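Side-chain contacts in CELL WALL surface anchor family protein (Streptococcus pneumoniae, PDB 3ZGH), which binds keratin 10 through a basic domain with a novel MSCRAMM fold, probably so that pneumococci adhere to host surfaces: residues I45-K50 / G191-S196; L58-T63 / T95-G100; N111-K116 / A142-F147. All coordinates share one frame; numbering follows the deposited sequence.

Contact 1: residues I45-K50 / G191-S196; sequences IYYKLK and GKVVES
The hydroxyl of Tyr47 reaches the backbone carbonyl of Gly191: OH donates to Gly191 O at 2.7 Å, a short distance, but a weak bond by its geometry. Gly191 itself is poorly ordered, and the bond should be read with that in mind. The carbonyl oxygen meets the ring obliquely at its phenol end, with Tyr47 CZ 3.5 Å from Gly191 O. What sends the ring this way is chi1 of 75°, which puts CG between the backbone N and the carbonyl carbon and stands the ring up from the strand toward 191-196. Phe187 meets the same ring edge-to-face.

Val193 takes up the rest of the contact. Its CG2 branch lies 3.7 Å from Tyr47 OH and 4.1 Å from Leu49 CD2, so one methyl serves both side chains. The other branch, CG1, comes to 4.2 Å from the same Leu49 CD2, and the two aliphatic side chains cross obliquely. Tyr47 and Leu49 are two residues apart on strand 43-53 and therefore share a face of the seven-stranded antiparallel sheet, while Lys48 between them points to the opposite face. The face carrying Tyr47 and Leu49 meets strand 193-195, an outermost strand of a small three-stranded sheet, in the sheet-on-sheet packing of this MSCRAMM domain. Phe170 and Phe172, from strand 170-172 of the small sheet, pack against Val193 and Leu49 respectively. Two residues beyond Val193, the carboxylate of Glu195 makes a salt bridge to Lys30 and a hydrogen bond to Tyr32, tying this end of the small sheet to strand 28-38.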
loop_
_atom_site.group_PDB
_atom_site.type_symbol
_atom_site.label_atom_id
_atom_site.label_comp_id
_atom_site.label_asym_id
_atom_site.label_seq_id
_atom_site.Cartn_x
_atom_site.Cartn_y
_atom_site.Cartn_z
ATOM N N ILE A 45 8.564 -8.706 -5.739
ATOM C CA ILE A 45 7.877 -8.208 -4.554
ATOM C C ILE A 45 6.522 -7.771 -5.087
ATOM O O ILE A 45 6.427 -7.372 -6.266
ATOM C CB ILE A 45 8.674 -7.069 -3.878
ATOM C CG1 ILE A 45 8.024 -6.644 -2.547
ATOM C CG2 ILE A 45 8.818 -5.850 -4.798
ATOM C CD1 ILE A 45 8.955 -5.749 -1.723
ATOM N N TYR A 46 5.486 -7.879 -4.261
ATOM C CA TYR A 46 4.128 -7.640 -4.709
ATOM C C TYR A 46 3.435 -6.591 -3.863
ATOM O O TYR A 46 3.851 -6.333 -2.704
ATOM C CB TYR A 46 3.319 -8.939 -4.642
ATOM C CG TYR A 46 3.963 -10.076 -5.401
ATOM C CD1 TYR A 46 3.670 -10.281 -6.738
ATOM C CD2 TYR A 46 4.902 -10.939 -4.783
ATOM C CE1 TYR A 46 4.257 -11.325 -7.473
ATOM C CE2 TYR A 46 5.511 -11.985 -5.518
ATOM C CZ TYR A 46 5.155 -12.172 -6.865
ATOM O OH TYR A 46 5.721 -13.178 -7.621
ATOM N N TYR A 47 2.386 -5.980 -4.431
ATOM C CA TYR A 47 1.451 -5.229 -3.596
ATOM C C TYR A 47 0.023 -5.649 -3.890
ATOM O O TYR A 47 -0.300 -6.242 -4.954
ATOM C CB TYR A 47 1.576 -3.714 -3.759
ATOM C CG TYR A 47 0.976 -3.199 -5.055
ATOM C CD1 TYR A 47 -0.382 -2.872 -5.134
ATOM C CD2 TYR A 47 1.749 -3.091 -6.206
ATOM C CE1 TYR A 47 -0.940 -2.450 -6.331
ATOM C CE2 TYR A 47 1.207 -2.638 -7.402
ATOM C CZ TYR A 47 -0.147 -2.328 -7.451
ATOM O OH TYR A 47 -0.701 -1.893 -8.631
ATOM N N LYS A 48 -0.823 -5.366 -2.902
ATOM C CA LYS A 48 -2.250 -5.493 -3.052
ATOM C C LYS A 48 -2.847 -4.174 -2.546
ATOM O O LYS A 48 -2.403 -3.634 -1.523
ATOM C CB LYS A 48 -2.762 -6.671 -2.246
ATOM C CG LYS A 48 -4.292 -6.813 -2.270
ATOM C CD LYS A 48 -4.786 -7.980 -1.371
ATOM C CE LYS A 48 -4.456 -9.334 -1.982
ATOM N NZ LYS A 48 -4.927 -10.510 -1.167
ATOM N N LEU A 49 -3.832 -3.654 -3.275
ATOM C CA LEU A 49 -4.565 -2.490 -2.822
ATOM C C LEU A 49 -6.052 -2.854 -2.906
ATOM O O LEU A 49 -6.582 -3.144 -4.012
ATOM C CB LEU A 49 -4.261 -1.277 -3.697
ATOM C CG LEU A 49 -5.008 -0.018 -3.244
ATOM C CD1 LEU A 49 -4.358 0.600 -2.007
ATOM C CD2 LEU A 49 -5.081 1.004 -4.387
ATOM N N LYS A 50 -6.708 -2.883 -1.748
ATOM C CA LYS A 50 -8.133 -3.123 -1.693
ATOM C C LYS A 50 -8.815 -1.783 -1.424
ATOM O O LYS A 50 -8.410 -1.065 -0.511
ATOM C CB LYS A 50 -8.423 -4.114 -0.571
ATOM C CG LYS A 50 -9.928 -4.416 -0.354
ATOM C CD LYS A 50 -10.073 -5.440 0.794
ATOM C CE LYS A 50 -11.527 -5.582 1.249
ATOM N NZ LYS A 50 -11.658 -6.288 2.580
ATOM N N GLY A 191 3.175 0.039 -11.962
ATOM C CA GLY A 191 1.818 -0.420 -11.710
ATOM C C GLY A 191 0.929 0.545 -10.940
ATOM O O GLY A 191 0.375 0.201 -9.880
ATOM N N LYS A 192 0.752 1.744 -11.483
ATOM C CA LYS A 192 -0.144 2.736 -10.872
ATOM C C LYS A 192 -1.625 2.302 -10.922
ATOM O O LYS A 192 -2.066 1.758 -11.922
ATOM C CB LYS A 192 0.032 4.052 -11.591
ATOM C CG LYS A 192 -0.634 5.209 -10.920
ATOM C CD LYS A 192 -0.049 6.540 -11.421
ATOM C CE LYS A 192 1.460 6.568 -11.223
ATOM N NZ LYS A 192 2.026 7.941 -10.972
ATOM N N VAL A 193 -2.377 2.532 -9.842
ATOM C CA VAL A 193 -3.829 2.292 -9.836
ATOM C C VAL A 193 -4.518 3.611 -10.161
ATOM O O VAL A 193 -4.305 4.621 -9.466
ATOM C CB VAL A 193 -4.322 1.774 -8.476
ATOM C CG1 VAL A 193 -5.865 1.615 -8.460
ATOM C CG2 VAL A 193 -3.588 0.435 -8.118
ATOM N N VAL A 194 -5.313 3.605 -11.232
ATOM C CA VAL A 194 -6.049 4.774 -11.667
ATOM C C VAL A 194 -7.525 4.420 -11.686
ATOM O O VAL A 194 -7.941 3.518 -12.413
ATOM C CB VAL A 194 -5.615 5.194 -13.065
ATOM C CG1 VAL A 194 -6.457 6.376 -13.575
ATOM C CG2 VAL A 194 -4.141 5.575 -13.059
ATOM N N GLU A 195 -8.310 5.120 -10.874
ATOM C CA GLU A 195 -9.752 4.931 -10.843
ATOM C C GLU A 195 -10.423 6.205 -11.366
ATOM O O GLU A 195 -10.123 7.307 -10.910
ATOM C CB GLU A 195 -10.181 4.633 -9.409
ATOM C CG GLU A 195 -11.570 4.085 -9.229
ATOM C CD GLU A 195 -11.590 2.573 -9.158
ATOM O OE1 GLU A 195 -11.899 1.951 -10.202
ATOM O OE2 GLU A 195 -11.297 2.005 -8.070
ATOM N N SER A 196 -11.186 6.100 -12.437
ATOM C CA SER A 196 -12.088 7.201 -12.872
ATOM C C SER A 196 -13.392 7.412 -12.045
ATOM O O SER A 196 -13.760 6.544 -11.199
ATOM C CB SER A 196 -12.434 6.963 -14.315
ATOM O OG SER A 196 -11.394 7.570 -15.020
#

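Contact 2: residues L58-T63 / T95-G100; sequences LTFTYT and TMLTLG. With ACT (acetate ion), chain D.
Phe60 is the first residue of 58-63 to touch the other segment, its ring meeting the isobutyl group of Leu97. The contact runs from Phe60 CE1 to Leu97 CD1 at 4.2 Å, with the methyl arriving obliquely on the ring. Leu97 extends toward the ring because its CG lies opposite the backbone N, with chi1 at 179°. The ring has aromatic company too: Trp159 stacks on it and Phe170 meets it edge-to-face.

Thr61 turns to the other face of the sheet, and the next inward side chain is Tyr62. Here the partner is the end of Met96: the methyl CE sits 4.1 Å from Tyr62 CE2 and the same distance from Tyr62 OH, so it rests obliquely at the hydroxyl end of the ring. The two side chains run at about a right angle. Met96 is folded at both chi2 (-84°) and chi3 (-52°), and these bends bring the methyl back to the tyrosine. The hydroxyl finds its polar partners outside the two segments, being bonded to Asn88 O and to the backbone N of Tyr175. Phe172 adds an edge-to-face contact to the Tyr62 ring.

On the side of 95-100 turned from this interface, Thr98 OG1 lies 3.1 Å from OXT of an acetate ion, probably from the crystallisation liquor, and has Thr171 OG1 as its hydrogen-bond partner. Met96 and Leu97 both face Tyr136 in a classic beta bulge, which is consistent with two consecutive side chains pointing toward 58-63. The arrangement is that of two antiparallel sheets packed face to face with an aromatic-rich hydrophobic core between them.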
loop_
_atom_site.group_PDB
_atom_site.type_symbol
_atom_site.label_atom_id
_atom_site.label_comp_id
_atom_site.label_asym_id
_atom_site.label_seq_id
_atom_site.Cartn_x
_atom_site.Cartn_y
_atom_site.Cartn_z
ATOM N N LEU A 58 -14.291 6.022 1.198
ATOM C CA LEU A 58 -13.466 4.986 0.620
ATOM C C LEU A 58 -12.561 4.463 1.727
ATOM O O LEU A 58 -12.001 5.274 2.491
ATOM C CB LEU A 58 -12.577 5.539 -0.484
ATOM C CG LEU A 58 -13.215 6.061 -1.772
ATOM C CD1 LEU A 58 -12.133 6.562 -2.764
ATOM C CD2 LEU A 58 -14.107 4.968 -2.416
ATOM N N THR A 59 -12.440 3.142 1.824
ATOM C CA THR A 59 -11.458 2.510 2.712
ATOM C C THR A 59 -10.392 1.855 1.848
ATOM O O THR A 59 -10.702 1.041 0.959
ATOM C CB THR A 59 -12.120 1.456 3.589
ATOM O OG1 THR A 59 -13.159 2.093 4.349
ATOM C CG2 THR A 59 -11.103 0.766 4.560
ATOM N N PHE A 60 -9.147 2.227 2.104
ATOM C CA PHE A 60 -7.994 1.711 1.379
ATOM C C PHE A 60 -7.205 0.770 2.295
ATOM O O PHE A 60 -6.935 1.120 3.467
ATOM C CB PHE A 60 -7.068 2.877 0.991
ATOM C CG PHE A 60 -7.587 3.767 -0.103
ATOM C CD1 PHE A 60 -7.148 3.607 -1.404
ATOM C CD2 PHE A 60 -8.481 4.801 0.171
ATOM C CE1 PHE A 60 -7.620 4.451 -2.437
ATOM C CE2 PHE A 60 -8.903 5.668 -0.826
ATOM C CZ PHE A 60 -8.494 5.474 -2.138
ATOM N N THR A 61 -6.800 -0.393 1.774
ATOM C CA THR A 61 -5.915 -1.314 2.498
ATOM C C THR A 61 -4.803 -1.721 1.521
ATOM O O THR A 61 -5.058 -2.354 0.485
ATOM C CB THR A 61 -6.651 -2.573 3.015
ATOM O OG1 THR A 61 -7.776 -2.186 3.809
ATOM C CG2 THR A 61 -5.718 -3.449 3.904
ATOM N N TYR A 62 -3.581 -1.334 1.864
ATOM C CA TYR A 62 -2.423 -1.457 1.004
ATOM C C TYR A 62 -1.368 -2.339 1.647
ATOM O O TYR A 62 -0.896 -2.021 2.732
ATOM C CB TYR A 62 -1.872 -0.044 0.815
ATOM C CG TYR A 62 -0.475 0.065 0.249
ATOM C CD1 TYR A 62 -0.127 -0.554 -0.936
ATOM C CD2 TYR A 62 0.485 0.858 0.886
ATOM C CE1 TYR A 62 1.160 -0.417 -1.460
ATOM C CE2 TYR A 62 1.737 0.996 0.382
ATOM C CZ TYR A 62 2.073 0.364 -0.780
ATOM O OH TYR A 62 3.341 0.552 -1.249
ATOM N N THR A 63 -0.976 -3.413 0.977
ATOM C CA THR A 63 -0.062 -4.403 1.540
ATOM C C THR A 63 1.099 -4.605 0.580
ATOM O O THR A 63 0.877 -4.766 -0.618
ATOM C CB THR A 63 -0.747 -5.769 1.753
ATOM O OG1 THR A 63 -1.809 -5.630 2.680
ATOM C CG2 THR A 63 0.235 -6.831 2.303
ATOM N N THR A 95 4.709 11.361 -4.499
ATOM C CA THR A 95 3.292 11.329 -4.176
ATOM C C THR A 95 2.791 9.896 -4.219
ATOM O O THR A 95 3.063 9.187 -5.174
ATOM C CB THR A 95 2.516 12.169 -5.171
ATOM O OG1 THR A 95 3.011 13.507 -5.111
ATOM C CG2 THR A 95 1.012 12.146 -4.834
ATOM N N MET A 96 2.070 9.456 -3.189
ATOM C CA MET A 96 1.485 8.118 -3.183
ATOM C C MET A 96 0.036 8.115 -3.680
ATOM O O MET A 96 -0.443 7.101 -4.166
ATOM C CB MET A 96 1.439 7.536 -1.765
ATOM C CG MET A 96 2.754 7.492 -1.030
ATOM S SD MET A 96 3.783 6.065 -1.390
ATOM C CE MET A 96 2.688 4.641 -1.118
ATOM N N LEU A 97 -0.675 9.215 -3.466
ATOM C CA LEU A 97 -2.135 9.209 -3.611
ATOM C C LEU A 97 -2.615 10.569 -4.116
ATOM O O LEU A 97 -2.245 11.603 -3.580
ATOM C CB LEU A 97 -2.778 8.871 -2.273
ATOM C CG LEU A 97 -4.317 8.849 -2.246
ATOM C CD1 LEU A 97 -4.849 7.612 -2.941
ATOM C CD2 LEU A 97 -4.770 8.902 -0.808
ATOM N N THR A 98 -3.409 10.572 -5.176
ATOM C CA THR A 98 -4.060 11.814 -5.601
ATOM C C THR A 98 -5.549 11.517 -5.530
ATOM O O THR A 98 -5.965 10.356 -5.697
ATOM C CB THR A 98 -3.672 12.240 -7.021
ATOM O OG1 THR A 98 -4.078 11.220 -7.939
ATOM C CG2 THR A 98 -2.172 12.452 -7.134
ATOM N N LEU A 99 -6.346 12.540 -5.226
ATOM C CA LEU A 99 -7.761 12.335 -4.908
ATOM C C LEU A 99 -8.630 13.255 -5.749
ATOM O O LEU A 99 -8.281 14.420 -5.971
ATOM C CB LEU A 99 -8.005 12.631 -3.431
ATOM C CG LEU A 99 -7.317 11.682 -2.445
ATOM C CD1 LEU A 99 -7.654 12.107 -1.031
ATOM C CD2 LEU A 99 -7.745 10.227 -2.689
ATOM N N GLY A 100 -9.746 12.732 -6.238
ATOM C CA GLY A 100 -10.674 13.552 -6.986
ATOM C C GLY A 100 -11.322 14.649 -6.147
ATOM O O GLY A 100 -11.151 14.710 -4.928
HETATM C C ACT D . -7.628 11.699 -9.986
HETATM O O ACT D . -8.399 12.651 -10.262
HETATM O OXT ACT D . -6.918 11.853 -8.961
HETATM C CH3 ACT D . -7.564 10.457 -10.842
#

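Contact 3: residues N111-K116 / A142-F147; sequences NYITDK and AQMNGF
Ile113 reaches across to Met144 with the tip of its longer branch: CD1 comes to 4.0 Å from Met144 CB and 4.2 Å from Met144 CG. A bend at chi2 (-67°) lays that methyl over the root of the methionine side chain, with the far methyl CE well beyond it. The same CD1 also lies 4.3 Å from Gln143 O.

Ala142 and Asn111 make a second, tighter meeting. Ala142 CB is 3.6 Å from Asn111 CB and 3.8 Å from Asn111 CG, so the alanine methyl sits against the aliphatic root of the asparagine and the near side of its amide. No direct hydrogen bond joins the segments; a water does so instead, donating to Asn111 OD1 at 2.7 Å and accepting from Ala142 N over a longer 3.3 Å. The amide of Asn111 is well occupied besides. OD1 is also hydrogen-bonded to Ser157 OG, while ND2 is held by Asn125 O and Ser127 OG, so this buried group is gripped at both ends and its rotation is fixed by its neighbours.

Over their touching parts the chains run nearly the same way, 13° apart, but no backbone pairing joins them. Strand 109-114 lies in the seven-stranded sheet between 154-162 and 120-131, and Leu155 and Tyr124 from those two neighbours each touch both Ile113 and Ala142. Strand 143-145, on the other side, is an outermost strand of a separate three-stranded sheet with 85-87 and 177-178, and leads straight into the short helix 146-149.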
loop_
_atom_site.group_PDB
_atom_site.type_symbol
_atom_site.label_atom_id
_atom_site.label_comp_id
_atom_site.label_asym_id
_atom_site.label_seq_id
_atom_site.Cartn_x
_atom_site.Cartn_y
_atom_site.Cartn_z
ATOM N N ASN A 111 -0.671 1.467 10.419
ATOM C CA ASN A 111 0.375 0.575 9.876
ATOM C C ASN A 111 0.456 -0.678 10.727
ATOM O O ASN A 111 0.395 -0.594 11.968
ATOM C CB ASN A 111 1.740 1.264 9.933
ATOM C CG ASN A 111 1.810 2.478 9.061
ATOM O OD1 ASN A 111 1.715 2.372 7.851
ATOM N ND2 ASN A 111 2.012 3.637 9.663
ATOM N N TYR A 112 0.612 -1.823 10.093
ATOM C CA TYR A 112 0.654 -3.077 10.819
ATOM C C TYR A 112 1.266 -4.172 9.979
ATOM O O TYR A 112 1.387 -4.024 8.769
ATOM C CB TYR A 112 -0.734 -3.487 11.352
ATOM C CG TYR A 112 -1.896 -3.420 10.409
ATOM C CD1 TYR A 112 -2.449 -4.587 9.883
ATOM C CD2 TYR A 112 -2.490 -2.201 10.077
ATOM C CE1 TYR A 112 -3.566 -4.542 8.990
ATOM C CE2 TYR A 112 -3.604 -2.149 9.193
ATOM C CZ TYR A 112 -4.127 -3.332 8.658
ATOM O OH TYR A 112 -5.218 -3.319 7.804
ATOM N N ILE A 113 1.716 -5.242 10.639
ATOM C CA ILE A 113 2.200 -6.416 9.954
ATOM C C ILE A 113 1.025 -7.381 9.860
ATOM O O ILE A 113 0.297 -7.581 10.855
ATOM C CB ILE A 113 3.356 -7.071 10.724
ATOM C CG1 ILE A 113 4.541 -6.098 10.830
ATOM C CG2 ILE A 113 3.788 -8.387 10.056
ATOM C CD1 ILE A 113 5.194 -5.800 9.489
ATOM N N THR A 114 0.832 -7.970 8.679
ATOM C CA THR A 114 -0.203 -8.971 8.486
ATOM C C THR A 114 0.408 -10.299 8.129
ATOM O O THR A 114 1.484 -10.360 7.518
ATOM C CB THR A 114 -1.185 -8.601 7.352
ATOM O OG1 THR A 114 -0.437 -8.179 6.205
ATOM C CG2 THR A 114 -2.127 -7.471 7.797
ATOM N N ASP A 115 -0.282 -11.368 8.488
ATOM C CA ASP A 115 0.190 -12.692 8.130
ATOM C C ASP A 115 -0.249 -13.033 6.709
ATOM O O ASP A 115 -0.849 -12.215 6.015
ATOM C CB ASP A 115 -0.241 -13.758 9.161
ATOM C CG ASP A 115 -1.747 -14.050 9.151
ATOM O OD1 ASP A 115 -2.452 -13.782 8.147
ATOM O OD2 ASP A 115 -2.224 -14.598 10.174
ATOM N N LYS A 116 0.078 -14.235 6.277
ATOM C CA LYS A 116 -0.192 -14.680 4.912
ATOM C C LYS A 116 -1.687 -14.585 4.522
ATOM O O LYS A 116 -2.023 -14.399 3.360
ATOM C CB LYS A 116 0.310 -16.122 4.774
ATOM C CG LYS A 116 0.556 -16.573 3.365
ATOM C CD LYS A 116 1.414 -17.834 3.357
ATOM C CE LYS A 116 0.748 -18.961 2.600
ATOM N NZ LYS A 116 1.713 -20.067 2.311
ATOM N N ALA A 142 6.267 2.970 8.340
ATOM C CA ALA A 142 6.603 1.731 9.030
ATOM C C ALA A 142 7.517 0.874 8.156
ATOM O O ALA A 142 7.656 1.129 6.946
ATOM C CB ALA A 142 5.311 0.964 9.361
ATOM N N GLN A 143 8.089 -0.171 8.738
ATOM C CA GLN A 143 8.938 -1.059 7.939
ATOM C C GLN A 143 8.738 -2.532 8.296
ATOM O O GLN A 143 8.269 -2.850 9.382
ATOM C CB GLN A 143 10.419 -0.662 8.099
ATOM C CG GLN A 143 10.955 -0.703 9.518
ATOM C CD GLN A 143 12.366 -0.090 9.611
ATOM O OE1 GLN A 143 13.359 -0.762 9.351
ATOM N NE2 GLN A 143 12.438 1.188 9.948
ATOM N N MET A 144 9.121 -3.421 7.391
ATOM C CA MET A 144 9.065 -4.844 7.677
ATOM C C MET A 144 10.441 -5.462 7.575
ATOM O O MET A 144 11.099 -5.387 6.520
ATOM C CB MET A 144 8.126 -5.554 6.706
ATOM C CG MET A 144 8.165 -7.074 6.881
ATOM S SD MET A 144 6.781 -7.930 6.106
ATOM C CE MET A 144 7.099 -7.651 4.364
ATOM N N ASN A 145 10.886 -6.059 8.677
ATOM C CA ASN A 145 12.170 -6.749 8.707
ATOM C C ASN A 145 12.103 -8.080 7.926
ATOM O O ASN A 145 11.042 -8.688 7.798
ATOM C CB ASN A 145 12.604 -7.042 10.146
ATOM C CG ASN A 145 12.984 -5.775 10.936
ATOM O OD1 ASN A 145 13.116 -4.673 10.391
ATOM N ND2 ASN A 145 13.187 -5.946 12.223
ATOM N N GLY A 146 13.268 -8.544 7.489
ATOM C CA GLY A 146 13.427 -9.825 6.816
ATOM C C GLY A 146 12.865 -11.000 7.608
ATOM O O GLY A 146 12.253 -11.867 7.008
ATOM N N PHE A 147 13.055 -11.073 8.928
ATOM C CA PHE A 147 12.528 -12.258 9.634
ATOM C C PHE A 147 10.992 -12.351 9.542
ATOM O O PHE A 147 10.433 -13.456 9.597
ATOM C CB PHE A 147 13.007 -12.370 11.100
ATOM C CG PHE A 147 12.658 -11.193 11.932
ATOM C CD1 PHE A 147 11.384 -11.056 12.467
ATOM C CD2 PHE A 147 13.597 -10.207 12.173
ATOM C CE1 PHE A 147 11.052 -9.939 13.225
ATOM C CE2 PHE A 147 13.289 -9.098 12.930
ATOM C CZ PHE A 147 12.009 -8.951 13.458
HETATM O O HOH W 1 3.781 3.014 6.244
#

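From the N terminus, the chain first lays down 45-50 and then, one hairpin later, 58-63, its neighbour in the seven-stranded sheet; Lys50 N to Thr61 O, 2.8 Å, probably bonds the two. Contact 2 closes first, when the chain comes back as 95-100. It goes on to 111-116, whose partner 142-147 closes contact 3, so contacts 2 and 3 follow in series. Contact 1 waits until 191-196, near the C-terminal end, and its long loop encloses both others. Contacts 1 and 2 join the large sheet to the two outermost strands of one small sheet, while contact 3, centred about 19 Å from each, joins it to the other.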